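Local coordinates for protein JamJ (Lyngbya majuscula, PDB 5DOZ) that binds NADPH as the enoyl reductase of a polyketide synthase and probably takes part in forming a cyclopropane ring on the carrier-bound chain, at residues A14-L19 with D72-G77; L22-L27 with F312-I317; Y235-L240 with A264-D269. One frame throughout, in Å; residues are numbered along the deposited sequence.

Contact 1: residues A14-L19 with D72-G77; sequences ASYGLL and DHLTFG
Ala14 and Asp72 mark the closest approach of the two backbones, with Ala14 CA 6.3 Å from Asp72 CA. Residues 14-19 lie in the loop between strands 9-13 and 22-26, while 72-77 leaves a short 3-10 turn as an extended loop; no hydrogen bond joins them. At Asp72 the first side-chain bond points away, yet the carboxylate swings back until OD1 lies 4.5 Å from Ala14 O, a loose approach.

The real touch is apolar. Leu74 has CG anti to its own backbone N (chi1 -170°), which sends the branch across to the loop and sets CD2 3.5 Å from Tyr16 CE1. The methyl meets the phenol at an edge, near the ring plane, instead of lying over a face. Tyr16 starts out neither toward nor away from 72-77, CG lying beside the backbone N, and only the far part of its ring reaches Leu74; Tyr16 also touches Val71. The buried Leu74 is further enclosed by Ile68 and by Asn53 of helix 48-54.

This is loop-to-loop packing, probably in the substrate-side, GroES-like part. Lys12 of strand 9-13 reaches both carbonyls of the second segment, NZ donating to Asp72 O and Leu74 O. The N-terminal hairpin thus meets the loop entering strand 79-87, and a backbone bond between Gly17 and Ala54 ties its loop to helix 48-54.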
ATOM      1  N   ALA A  14      19.348  -6.060  14.319  1.00 40.50           N
ATOM      2  CA  ALA A  14      20.541  -6.911  14.438  1.00 42.54           C
ATOM      3  C   ALA A  14      20.213  -8.408  14.404  1.00 43.52           C
ATOM      4  O   ALA A  14      21.112  -9.245  14.280  1.00 45.42           O
ATOM      5  CB  ALA A  14      21.331  -6.556  15.692  1.00 43.62           C
ATOM      6  N   SER A  15      18.926  -8.728  14.526  1.00 42.56           N
ATOM      7  CA  SER A  15      18.426 -10.096  14.401  1.00 42.70           C
ATOM      8  C   SER A  15      16.910 -10.089  14.211  1.00 41.35           C
ATOM      9  O   SER A  15      16.220  -9.200  14.707  1.00 40.75           O
ATOM     10  CB  SER A  15      18.795 -10.927  15.630  1.00 44.41           C
ATOM     11  OG  SER A  15      18.196 -10.391  16.796  1.00 44.27           O
ATOM     12  N   TYR A  16      16.404 -11.092  13.500  1.00 41.06           N
ATOM     13  CA  TYR A  16      14.978 -11.225  13.194  1.00 39.82           C
ATOM     14  C   TYR A  16      14.119 -11.619  14.406  1.00 39.92           C
ATOM     15  O   TYR A  16      14.642 -12.061  15.431  1.00 40.16           O
ATOM     16  CB  TYR A  16      14.799 -12.269  12.087  1.00 39.84           C
ATOM     17  CG  TYR A  16      15.374 -11.873  10.745  1.00 39.77           C
ATOM     18  CD1 TYR A  16      14.857 -10.784  10.041  1.00 38.21           C
ATOM     19  CD2 TYR A  16      16.422 -12.592  10.168  1.00 40.38           C
ATOM     20  CE1 TYR A  16      15.365 -10.422   8.811  1.00 38.02           C
ATOM     21  CE2 TYR A  16      16.939 -12.230   8.926  1.00 40.29           C
ATOM     22  CZ  TYR A  16      16.402 -11.142   8.255  1.00 39.13           C
ATOM     23  OH  TYR A  16      16.888 -10.754   7.024  1.00 39.28           O
ATOM     24  N   GLY A  17      12.802 -11.444  14.284  1.00 39.30           N
ATOM     25  CA  GLY A  17      11.849 -12.069  15.213  1.00 39.22           C
ATOM     26  C   GLY A  17      11.190 -11.230  16.293  1.00 39.31           C
ATOM     27  O   GLY A  17      10.112 -11.588  16.774  1.00 40.04           O
ATOM     28  N   LEU A  18      11.831 -10.130  16.688  1.00 39.24           N
ATOM     29  CA  LEU A  18      11.322  -9.266  17.764  1.00 39.16           C
ATOM     30  C   LEU A  18      11.437  -7.783  17.398  1.00 38.60           C
ATOM     31  O   LEU A  18      12.490  -7.334  16.938  1.00 39.24           O
ATOM     32  CB  LEU A  18      12.075  -9.536  19.076  1.00 40.22           C
ATOM     33  CG  LEU A  18      12.057 -10.950  19.676  1.00 41.08           C
ATOM     34  CD1 LEU A  18      13.352 -11.235  20.425  1.00 42.25           C
ATOM     35  CD2 LEU A  18      10.845 -11.174  20.573  1.00 40.78           C
ATOM     36  N   LEU A  19      10.360  -7.025  17.610  1.00 37.72           N
ATOM     37  CA  LEU A  19      10.318  -5.607  17.219  1.00 36.68           C
ATOM     38  C   LEU A  19      11.187  -4.717  18.100  1.00 37.03           C
ATOM     39  O   LEU A  19      11.626  -3.649  17.673  1.00 35.84           O
ATOM     40  CB  LEU A  19       8.876  -5.080  17.201  1.00 36.41           C
ATOM     41  CG  LEU A  19       7.840  -5.758  16.292  1.00 35.68           C
ATOM     42  CD1 LEU A  19       6.534  -4.982  16.316  1.00 35.32           C
ATOM     43  CD2 LEU A  19       8.342  -5.904  14.865  1.00 34.86           C
ATOM     44  N   ASP A  72      21.715  -8.102   8.496  1.00 45.21           N
ATOM     45  CA  ASP A  72      22.545  -6.899   8.435  1.00 44.73           C
ATOM     46  C   ASP A  72      22.340  -6.102   7.152  1.00 43.42           C
ATOM     47  O   ASP A  72      22.700  -4.925   7.083  1.00 44.45           O
ATOM     48  CB  ASP A  72      24.026  -7.278   8.563  1.00 47.10           C
ATOM     49  CG  ASP A  72      24.316  -8.100   9.806  1.00 48.35           C
ATOM     50  OD1 ASP A  72      23.615  -7.920  10.826  1.00 48.93           O
ATOM     51  OD2 ASP A  72      25.250  -8.927   9.764  1.00 49.88           O
ATOM     52  N   HIS A  73      21.770  -6.747   6.137  1.00 41.80           N
ATOM     53  CA  HIS A  73      21.523  -6.102   4.847  1.00 39.86           C
ATOM     54  C   HIS A  73      20.085  -5.589   4.713  1.00 37.04           C
ATOM     55  O   HIS A  73      19.731  -4.963   3.709  1.00 36.51           O
ATOM     56  CB  HIS A  73      21.867  -7.059   3.699  1.00 41.11           C
ATOM     57  CG  HIS A  73      23.245  -7.642   3.792  1.00 43.21           C
ATOM     58  ND1 HIS A  73      23.485  -8.998   3.742  1.00 44.70           N
ATOM     59  CD2 HIS A  73      24.454  -7.052   3.954  1.00 43.74           C
ATOM     60  CE1 HIS A  73      24.783  -9.217   3.853  1.00 45.86           C
ATOM     61  NE2 HIS A  73      25.392  -8.053   3.987  1.00 45.42           N
ATOM     62  N   LEU A  74      19.264  -5.852   5.726  1.00 35.99           N
ATOM     63  CA  LEU A  74      17.860  -5.449   5.697  1.00 33.85           C
ATOM     64  C   LEU A  74      17.688  -3.972   6.056  1.00 32.51           C
ATOM     65  O   LEU A  74      18.213  -3.490   7.065  1.00 32.61           O
ATOM     66  CB  LEU A  74      17.008  -6.346   6.610  1.00 33.52           C
ATOM     67  CG  LEU A  74      15.474  -6.253   6.550  1.00 33.35           C
ATOM     68  CD1 LEU A  74      14.915  -6.627   5.181  1.00 32.71           C
ATOM     69  CD2 LEU A  74      14.847  -7.121   7.632  1.00 33.15           C
ATOM     70  N   THR A  75      16.973  -3.257   5.197  1.00 30.69           N
ATOM     71  CA  THR A  75      16.553  -1.889   5.479  1.00 29.40           C
ATOM     72  C   THR A  75      15.027  -1.858   5.477  1.00 27.99           C
ATOM     73  O   THR A  75      14.377  -2.842   5.111  1.00 28.09           O
ATOM     74  CB  THR A  75      17.119  -0.879   4.453  1.00 29.65           C
ATOM     75  OG1 THR A  75      16.753  -1.280   3.126  1.00 29.36           O
ATOM     76  CG2 THR A  75      18.650  -0.775   4.561  1.00 29.46           C
ATOM     77  N   PHE A  76      14.459  -0.738   5.900  1.00 26.74           N
ATOM     78  CA  PHE A  76      13.017  -0.618   6.060  1.00 25.35           C
ATOM     79  C   PHE A  76      12.515   0.645   5.378  1.00 24.47           C
ATOM     80  O   PHE A  76      13.224   1.648   5.337  1.00 24.34           O
ATOM     81  CB  PHE A  76      12.660  -0.593   7.557  1.00 25.37           C
ATOM     82  CG  PHE A  76      13.060  -1.842   8.304  1.00 25.62           C
ATOM     83  CD1 PHE A  76      14.316  -1.941   8.908  1.00 26.03           C
ATOM     84  CD2 PHE A  76      12.185  -2.916   8.410  1.00 25.49           C
ATOM     85  CE1 PHE A  76      14.686  -3.086   9.598  1.00 26.07           C
ATOM     86  CE2 PHE A  76      12.548  -4.065   9.098  1.00 25.59           C
ATOM     87  CZ  PHE A  76      13.801  -4.148   9.694  1.00 26.04           C
ATOM     88  N   GLY A  77      11.297   0.588   4.839  1.00 23.71           N
ATOM     89  CA  GLY A  77      10.628   1.770   4.287  1.00 22.86           C
ATOM     90  C   GLY A  77      10.410   1.719   2.789  1.00 22.29           C
ATOM     91  O   GLY A  77      11.366   1.777   2.015  1.00 22.03           O
TER

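Contact 2: residues L22-L27 with F312-I317; sequences LTWVSL and FPNEDI
Trp24 carries its CG beside the backbone N and anti to the carbonyl carbon (chi1 -66°), which extends the indole from strand 22-26 to the turn at Asn314 and Ile317. In Ile317, CG1 is anti to the backbone N, which brings CG2 close to the indole nitrogen.

A single hydrogen bond crosses the contact: Trp24 NE1 donates to the backbone Asn314 O at 3.1 Å. It is bent, with an N-H...O angle of 142°, and the donor stands above the carbonyl plane, 47° out of it. Asn314 O also receives a weak bond from Ile317 N, so one carbonyl serves both the 3-10 turn and the indole. The end of the Asn314 side chain stands over one face, toward the rim, its amide plane steeply inclined to the ring.

This turn links strand 309-313 to helix 317-326, which returns to the parallel neighbour 332-336, a beta-alpha-beta unit at the end of the chain. Trp24 sets the N-terminal hairpin of 9-13 and 22-26 against the start of that crossover.

Ile317 crosses the indole at about a right angle, CG2 being 3.5 Å from Trp24 NE1, and its CD1 lies 4.2 Å from Trp24 CZ2. Leu22, two residues earlier on the strand, adds a looser touch, Leu22 O to Ile317 CG2 at 4.4 Å, and packs on Val318 and Phe321. Val9, Leu11 and Met337 also touch the indole.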
ATOM      1  N   LEU A  22      14.627  -2.996  16.921  1.00 37.24           N
ATOM      2  CA  LEU A  22      14.669  -1.966  15.884  1.00 35.99           C
ATOM      3  C   LEU A  22      15.476  -0.778  16.396  1.00 36.90           C
ATOM      4  O   LEU A  22      15.106  -0.143  17.387  1.00 37.81           O
ATOM      5  CB  LEU A  22      13.256  -1.525  15.481  1.00 34.62           C
ATOM      6  CG  LEU A  22      12.439  -2.487  14.608  1.00 33.65           C
ATOM      7  CD1 LEU A  22      10.956  -2.149  14.666  1.00 32.92           C
ATOM      8  CD2 LEU A  22      12.945  -2.506  13.173  1.00 32.35           C
ATOM      9  N   THR A  23      16.581  -0.491  15.716  1.00 36.69           N
ATOM     10  CA  THR A  23      17.541   0.496  16.181  1.00 37.25           C
ATOM     11  C   THR A  23      17.914   1.463  15.060  1.00 36.25           C
ATOM     12  O   THR A  23      18.063   1.063  13.906  1.00 34.91           O
ATOM     13  CB  THR A  23      18.815  -0.196  16.727  1.00 39.23           C
ATOM     14  OG1 THR A  23      18.447  -1.237  17.650  1.00 40.68           O
ATOM     15  CG2 THR A  23      19.738   0.800  17.435  1.00 39.64           C
ATOM     16  N   TRP A  24      18.049   2.739  15.416  1.00 36.48           N
ATOM     17  CA  TRP A  24      18.593   3.745  14.511  1.00 35.98           C
ATOM     18  C   TRP A  24      20.119   3.736  14.603  1.00 36.99           C
ATOM     19  O   TRP A  24      20.694   4.089  15.635  1.00 38.60           O
ATOM     20  CB  TRP A  24      18.031   5.131  14.836  1.00 35.53           C
ATOM     21  CG  TRP A  24      16.552   5.249  14.583  1.00 34.83           C
ATOM     22  CD1 TRP A  24      15.552   5.181  15.515  1.00 35.07           C
ATOM     23  CD2 TRP A  24      15.906   5.450  13.317  1.00 33.46           C
ATOM     24  NE1 TRP A  24      14.327   5.327  14.908  1.00 34.15           N
ATOM     25  CE2 TRP A  24      14.513   5.491  13.560  1.00 33.24           C
ATOM     26  CE3 TRP A  24      16.366   5.596  12.001  1.00 32.89           C
ATOM     27  CZ2 TRP A  24      13.575   5.679  12.537  1.00 32.19           C
ATOM     28  CZ3 TRP A  24      15.430   5.780  10.979  1.00 31.92           C
ATOM     29  CH2 TRP A  24      14.053   5.819  11.256  1.00 31.72           C
ATOM     30  N   VAL A  25      20.761   3.300  13.525  1.00 36.62           N
ATOM     31  CA  VAL A  25      22.217   3.208  13.452  1.00 38.01           C
ATOM     32  C   VAL A  25      22.754   4.330  12.554  1.00 38.16           C
ATOM     33  O   VAL A  25      22.050   4.813  11.661  1.00 37.50           O
ATOM     34  CB  VAL A  25      22.664   1.821  12.917  1.00 38.18           C
ATOM     35  CG1 VAL A  25      24.184   1.709  12.857  1.00 39.44           C
ATOM     36  CG2 VAL A  25      22.098   0.699  13.779  1.00 37.81           C
ATOM     37  N   SER A  26      23.995   4.742  12.805  1.00 39.32           N
ATOM     38  CA  SER A  26      24.670   5.771  12.011  1.00 39.31           C
ATOM     39  C   SER A  26      24.561   5.511  10.511  1.00 38.39           C
ATOM     40  O   SER A  26      24.731   4.379  10.055  1.00 38.53           O
ATOM     41  CB  SER A  26      26.142   5.870  12.421  1.00 40.40           C
ATOM     42  OG  SER A  26      26.845   6.776  11.587  1.00 40.76           O
ATOM     43  N   LEU A  27      24.261   6.564   9.752  1.00 38.36           N
ATOM     44  CA  LEU A  27      24.164   6.472   8.295  1.00 37.46           C
ATOM     45  C   LEU A  27      25.216   7.356   7.650  1.00 38.52           C
ATOM     46  O   LEU A  27      25.232   8.566   7.870  1.00 39.46           O
ATOM     47  CB  LEU A  27      22.763   6.871   7.808  1.00 35.90           C
ATOM     48  CG  LEU A  27      22.520   7.085   6.305  1.00 34.85           C
ATOM     49  CD1 LEU A  27      22.524   5.771   5.535  1.00 34.08           C
ATOM     50  CD2 LEU A  27      21.212   7.834   6.081  1.00 33.86           C
ATOM     51  N   PHE A 312       3.606   9.082  14.905  1.00 29.28           N
ATOM     52  CA  PHE A 312       4.602   8.764  15.928  1.00 29.50           C
ATOM     53  C   PHE A 312       5.914   9.518  15.648  1.00 30.06           C
ATOM     54  O   PHE A 312       6.297   9.670  14.486  1.00 29.31           O
ATOM     55  CB  PHE A 312       4.898   7.261  15.937  1.00 29.11           C
ATOM     56  CG  PHE A 312       3.775   6.409  16.472  1.00 29.09           C
ATOM     57  CD1 PHE A 312       2.756   5.968  15.635  1.00 28.46           C
ATOM     58  CD2 PHE A 312       3.753   6.025  17.813  1.00 29.40           C
ATOM     59  CE1 PHE A 312       1.727   5.179  16.124  1.00 28.50           C
ATOM     60  CE2 PHE A 312       2.726   5.237  18.309  1.00 29.53           C
ATOM     61  CZ  PHE A 312       1.712   4.809  17.462  1.00 29.17           C
ATOM     62  N   PRO A 313       6.614   9.987  16.707  1.00 30.90           N
ATOM     63  CA  PRO A 313       7.975  10.502  16.493  1.00 31.73           C
ATOM     64  C   PRO A 313       8.955   9.358  16.220  1.00 31.97           C
ATOM     65  O   PRO A 313       8.686   8.216  16.609  1.00 31.84           O
ATOM     66  CB  PRO A 313       8.309  11.197  17.821  1.00 32.46           C
ATOM     67  CG  PRO A 313       7.435  10.539  18.835  1.00 32.50           C
ATOM     68  CD  PRO A 313       6.184  10.106  18.114  1.00 31.50           C
ATOM     69  N   ASN A 314      10.074   9.654  15.557  1.00 32.64           N
ATOM     70  CA  ASN A 314      11.038   8.614  15.174  1.00 33.99           C
ATOM     71  C   ASN A 314      11.594   7.838  16.366  1.00 35.52           C
ATOM     72  O   ASN A 314      11.895   6.648  16.245  1.00 35.53           O
ATOM     73  CB  ASN A 314      12.198   9.192  14.355  1.00 34.16           C
ATOM     74  CG  ASN A 314      13.351   9.659  15.226  1.00 35.05           C
ATOM     75  OD1 ASN A 314      13.271  10.705  15.864  1.00 35.90           O
ATOM     76  ND2 ASN A 314      14.428   8.880  15.261  1.00 35.23           N
ATOM     77  N   GLU A 315      11.736   8.523  17.502  1.00 37.14           N
ATOM     78  CA  GLU A 315      12.291   7.931  18.721  1.00 39.25           C
ATOM     79  C   GLU A 315      11.445   6.761  19.223  1.00 39.14           C
ATOM     80  O   GLU A 315      11.961   5.857  19.881  1.00 40.18           O
ATOM     81  CB  GLU A 315      12.447   8.980  19.835  1.00 41.26           C
ATOM     82  CG  GLU A 315      13.017  10.324  19.389  1.00 42.20           C
ATOM     83  CD  GLU A 315      11.935  11.308  18.966  1.00 43.14           C
ATOM     84  OE1 GLU A 315      11.813  11.589  17.751  1.00 42.01           O
ATOM     85  OE2 GLU A 315      11.195  11.799  19.850  1.00 44.15           O
ATOM     86  N   ASP A 316      10.154   6.778  18.895  1.00 37.98           N
ATOM     87  CA  ASP A 316       9.232   5.720  19.306  1.00 37.64           C
ATOM     88  C   ASP A 316       8.873   4.776  18.147  1.00 35.77           C
ATOM     89  O   ASP A 316       7.735   4.316  18.040  1.00 35.38           O
ATOM     90  CB  ASP A 316       7.973   6.328  19.942  1.00 38.69           C
ATOM     91  CG  ASP A 316       8.294   7.241  21.121  1.00 40.59           C
ATOM     92  OD1 ASP A 316       9.259   6.951  21.864  1.00 41.15           O
ATOM     93  OD2 ASP A 316       7.582   8.255  21.308  1.00 41.36           O
ATOM     94  N   ILE A 317       9.859   4.486  17.297  1.00 34.44           N
ATOM     95  CA  ILE A 317       9.671   3.623  16.123  1.00 33.06           C
ATOM     96  C   ILE A 317       9.089   2.248  16.477  1.00 32.69           C
ATOM     97  O   ILE A 317       8.170   1.772  15.801  1.00 32.19           O
ATOM     98  CB  ILE A 317      10.974   3.495  15.276  1.00 32.83           C
ATOM     99  CG1 ILE A 317      10.732   2.716  13.975  1.00 32.17           C
ATOM    100  CG2 ILE A 317      12.103   2.850  16.072  1.00 33.32           C
ATOM    101  CD1 ILE A 317      10.012   3.493  12.893  1.00 31.38           C
TER

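Contact 3: residues Y235-L240 with A264-D269; sequences YIQKNL and AQKRSD
Gln237 and Lys266 meet with their side chains crossing at about a right angle. Gln237 extends with CG anti to the backbone N (chi1 -176°) and then bends, so that its terminal amide reaches the aliphatic part of the lysine, OE1 resting 3.4 Å from Lys266 CE. The lysine chain bends early and then runs nearly straight, carrying its ammonium past the amide; Lys266 NZ stays 3.8 Å from Gln237 OE1, and no hydrogen bond is made there. Gln237 NE2 has instead a weak bond to Asp241 OD1. Leu240 CD1 packs at 3.9 Å on Lys266 CB, the two side chains again crossing at about a right angle, and Leu240 also touches Trp258, Tyr249 and Ile270.

Both helices belong to the Rossmann-type nucleotide-binding part: helix 235-242 connects strand 223-228 with strand 247-251, and helix 260-266 connects strand 247-251 with strand 271-274, so two consecutive beta-alpha-beta crossovers touch here.

Just past helix 260-266, Arg267 folds back by bends at chi2 (-88°) and chi3 (-45°). Leu240 O lies at the edge of the guanidinium, near its plane, 2.7 Å from Arg267 NH1, but the angle is poor and no hydrogen bond forms; NH1 instead bonds to Leu243 O and NH2 to Ala244 O. Asp269 grips the guanidinium side-on in a two-bond salt bridge: Arg267 NE donates to Asp269 OD1 at 2.9 Å and Arg267 NH2 to Asp269 OD2 at 2.7 Å, both syn lone pairs being used. A leucine in place of Arg267 would probably leave the Asp269 carboxylate without its countercharge and the carbonyls of Leu243 and Ala244 without these donors. Asp269 OD2 also accepts from Glu246 N, so the carboxylate links the arginine to the turn before strand 247-251.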
ATOM      1  N   TYR A 235     -10.759 -18.338   2.901  1.00 32.63           N
ATOM      2  CA  TYR A 235     -11.063 -16.983   2.423  1.00 31.47           C
ATOM      3  C   TYR A 235     -11.066 -16.828   0.903  1.00 31.46           C
ATOM      4  O   TYR A 235     -11.897 -16.100   0.360  1.00 31.43           O
ATOM      5  CB  TYR A 235     -10.109 -15.952   3.041  1.00 30.56           C
ATOM      6  CG  TYR A 235     -10.583 -15.374   4.357  1.00 30.24           C
ATOM      7  CD1 TYR A 235     -10.269 -15.995   5.565  1.00 30.62           C
ATOM      8  CD2 TYR A 235     -11.348 -14.208   4.394  1.00 29.58           C
ATOM      9  CE1 TYR A 235     -10.701 -15.470   6.772  1.00 30.67           C
ATOM     10  CE2 TYR A 235     -11.784 -13.675   5.597  1.00 29.68           C
ATOM     11  CZ  TYR A 235     -11.455 -14.309   6.781  1.00 30.32           C
ATOM     12  OH  TYR A 235     -11.878 -13.791   7.984  1.00 30.80           O
ATOM     13  N   ILE A 236     -10.139 -17.493   0.217  1.00 31.72           N
ATOM     14  CA  ILE A 236     -10.084 -17.396  -1.242  1.00 31.93           C
ATOM     15  C   ILE A 236     -11.309 -18.041  -1.898  1.00 32.68           C
ATOM     16  O   ILE A 236     -11.913 -17.455  -2.798  1.00 32.95           O
ATOM     17  CB  ILE A 236      -8.760 -17.937  -1.825  1.00 31.57           C
ATOM     18  CG1 ILE A 236      -7.599 -17.020  -1.407  1.00 30.91           C
ATOM     19  CG2 ILE A 236      -8.847 -18.030  -3.344  1.00 31.23           C
ATOM     20  CD1 ILE A 236      -6.212 -17.548  -1.718  1.00 30.68           C
ATOM     21  N   GLN A 237     -11.677 -19.230  -1.430  1.00 33.77           N
ATOM     22  CA  GLN A 237     -12.848 -19.945  -1.944  1.00 34.73           C
ATOM     23  C   GLN A 237     -14.136 -19.154  -1.693  1.00 35.20           C
ATOM     24  O   GLN A 237     -15.008 -19.093  -2.559  1.00 36.34           O
ATOM     25  CB  GLN A 237     -12.944 -21.349  -1.330  1.00 35.14           C
ATOM     26  CG  GLN A 237     -14.083 -22.208  -1.875  1.00 35.92           C
ATOM     27  CD  GLN A 237     -13.908 -22.553  -3.342  1.00 36.23           C
ATOM     28  OE1 GLN A 237     -13.119 -23.433  -3.696  1.00 36.91           O
ATOM     29  NE2 GLN A 237     -14.648 -21.863  -4.206  1.00 35.45           N
ATOM     30  N   LYS A 238     -14.240 -18.552  -0.509  1.00 35.45           N
ATOM     31  CA  LYS A 238     -15.384 -17.712  -0.159  1.00 35.57           C
ATOM     32  C   LYS A 238     -15.470 -16.480  -1.056  1.00 34.20           C
ATOM     33  O   LYS A 238     -16.566 -16.072  -1.443  1.00 34.00           O
ATOM     34  CB  LYS A 238     -15.337 -17.296   1.318  1.00 36.23           C
ATOM     35  CG  LYS A 238     -15.609 -18.420   2.310  1.00 38.34           C
ATOM     36  CD  LYS A 238     -16.957 -19.094   2.077  1.00 39.79           C
ATOM     37  CE  LYS A 238     -17.216 -20.201   3.093  1.00 41.28           C
ATOM     38  NZ  LYS A 238     -16.156 -21.249   3.104  1.00 42.02           N
ATOM     39  N   ASN A 239     -14.316 -15.898  -1.380  1.00 33.01           N
ATOM     40  CA  ASN A 239     -14.253 -14.792  -2.338  1.00 32.21           C
ATOM     41  C   ASN A 239     -14.761 -15.199  -3.725  1.00 32.48           C
ATOM     42  O   ASN A 239     -15.527 -14.468  -4.345  1.00 32.28           O
ATOM     43  CB  ASN A 239     -12.831 -14.222  -2.439  1.00 31.41           C
ATOM     44  CG  ASN A 239     -12.424 -13.420  -1.212  1.00 31.03           C
ATOM     45  OD1 ASN A 239     -13.265 -12.927  -0.463  1.00 31.25           O
ATOM     46  ND2 ASN A 239     -11.120 -13.287  -1.005  1.00 30.56           N
ATOM     47  N   LEU A 240     -14.341 -16.367  -4.204  1.00 33.00           N
ATOM     48  CA  LEU A 240     -14.821 -16.874  -5.491  1.00 33.73           C
ATOM     49  C   LEU A 240     -16.344 -17.021  -5.513  1.00 34.49           C
ATOM     50  O   LEU A 240     -16.978 -16.715  -6.524  1.00 35.68           O
ATOM     51  CB  LEU A 240     -14.160 -18.208  -5.852  1.00 34.38           C
ATOM     52  CG  LEU A 240     -12.642 -18.275  -6.027  1.00 34.61           C
ATOM     53  CD1 LEU A 240     -12.236 -19.672  -6.461  1.00 35.80           C
ATOM     54  CD2 LEU A 240     -12.126 -17.246  -7.018  1.00 34.36           C
ATOM     55  N   ALA A 264      -8.647 -21.086 -12.409  1.00 47.94           N
ATOM     56  CA  ALA A 264      -9.337 -21.544 -13.620  1.00 49.77           C
ATOM     57  C   ALA A 264     -10.063 -22.883 -13.423  1.00 51.42           C
ATOM     58  O   ALA A 264     -11.062 -23.155 -14.097  1.00 51.85           O
ATOM     59  CB  ALA A 264      -8.363 -21.633 -14.783  1.00 49.95           C
ATOM     60  N   GLN A 265      -9.556 -23.706 -12.503  1.00 52.50           N
ATOM     61  CA  GLN A 265     -10.184 -24.985 -12.149  1.00 53.80           C
ATOM     62  C   GLN A 265     -11.564 -24.785 -11.536  1.00 52.66           C
ATOM     63  O   GLN A 265     -12.478 -25.573 -11.775  1.00 53.72           O
ATOM     64  CB  GLN A 265      -9.310 -25.772 -11.165  1.00 55.28           C
ATOM     65  CG  GLN A 265      -8.152 -26.535 -11.790  1.00 57.64           C
ATOM     66  CD  GLN A 265      -7.250 -27.178 -10.749  1.00 58.63           C
ATOM     67  OE1 GLN A 265      -7.673 -28.064 -10.002  1.00 58.96           O
ATOM     68  NE2 GLN A 265      -5.996 -26.733 -10.696  1.00 58.28           N
ATOM     69  N   LYS A 266     -11.706 -23.722 -10.748  1.00 51.08           N
ATOM     70  CA  LYS A 266     -12.936 -23.466 -10.004  1.00 49.91           C
ATOM     71  C   LYS A 266     -13.908 -22.594 -10.803  1.00 48.42           C
ATOM     72  O   LYS A 266     -15.079 -22.946 -10.976  1.00 49.28           O
ATOM     73  CB  LYS A 266     -12.603 -22.820  -8.653  1.00 49.65           C
ATOM     74  CG  LYS A 266     -13.554 -23.183  -7.524  1.00 51.51           C
ATOM     75  CD  LYS A 266     -13.263 -24.568  -6.956  1.00 52.02           C
ATOM     76  CE  LYS A 266     -14.487 -25.139  -6.253  1.00 52.58           C
ATOM     77  NZ  LYS A 266     -14.236 -26.491  -5.679  1.00 53.45           N
ATOM     78  N   ARG A 267     -13.409 -21.466 -11.300  1.00 45.96           N
ATOM     79  CA  ARG A 267     -14.232 -20.492 -12.002  1.00 44.43           C
ATOM     80  C   ARG A 267     -13.497 -19.989 -13.244  1.00 44.53           C
ATOM     81  O   ARG A 267     -12.656 -19.090 -13.159  1.00 44.00           O
ATOM     82  CB  ARG A 267     -14.568 -19.318 -11.071  1.00 42.91           C
ATOM     83  CG  ARG A 267     -15.407 -19.657  -9.841  1.00 41.72           C
ATOM     84  CD  ARG A 267     -16.898 -19.585 -10.141  1.00 41.34           C
ATOM     85  NE  ARG A 267     -17.228 -18.388 -10.913  1.00 40.57           N
ATOM     86  CZ  ARG A 267     -17.601 -17.225 -10.392  1.00 39.82           C
ATOM     87  NH1 ARG A 267     -17.713 -17.076  -9.078  1.00 39.35           N
ATOM     88  NH2 ARG A 267     -17.871 -16.206 -11.191  1.00 39.68           N
ATOM     89  N   SER A 268     -13.815 -20.579 -14.394  1.00 44.69           N
ATOM     90  CA  SER A 268     -13.138 -20.258 -15.656  1.00 44.71           C
ATOM     91  C   SER A 268     -13.520 -18.885 -16.213  1.00 44.15           C
ATOM     92  O   SER A 268     -12.772 -18.290 -16.990  1.00 44.04           O
ATOM     93  CB  SER A 268     -13.410 -21.347 -16.701  1.00 45.91           C
ATOM     94  OG  SER A 268     -14.798 -21.468 -16.966  1.00 46.59           O
ATOM     95  N   ASP A 269     -14.683 -18.391 -15.800  1.00 43.79           N
ATOM     96  CA  ASP A 269     -15.241 -17.137 -16.305  1.00 43.80           C
ATOM     97  C   ASP A 269     -14.522 -15.885 -15.797  1.00 43.00           C
ATOM     98  O   ASP A 269     -14.573 -14.832 -16.433  1.00 43.45           O
ATOM     99  CB  ASP A 269     -16.716 -17.045 -15.911  1.00 43.88           C
ATOM    100  CG  ASP A 269     -16.918 -17.079 -14.404  1.00 43.44           C
ATOM    101  OD1 ASP A 269     -16.547 -18.090 -13.767  1.00 43.60           O
ATOM    102  OD2 ASP A 269     -17.444 -16.091 -13.853  1.00 42.87           O
TER

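Overall arrangement
Contacts 1 and 2 are neighbours, their centres about 12 Å apart, and they touch directly where Phe76 CZ packs on Leu22 CD2 at 3.9 Å. Their segments alternate along the chain, the N-terminal hairpin supplying one segment to each. Contact 3 lies within the loop closed by contact 2, yet in space their centres are about 43 Å apart, on opposite sides of the chain's centre; from contact 1 it is about 36 Å, centre to centre. Contacts 1 and 2 probably lie in the substrate-side part that contains the GroES-like fold, contact 3 in the Rossmann part. The bound NADPH comes within about 14 Å of the Leu74 side chain, so contact 1 is structural packing, not cofactor binding.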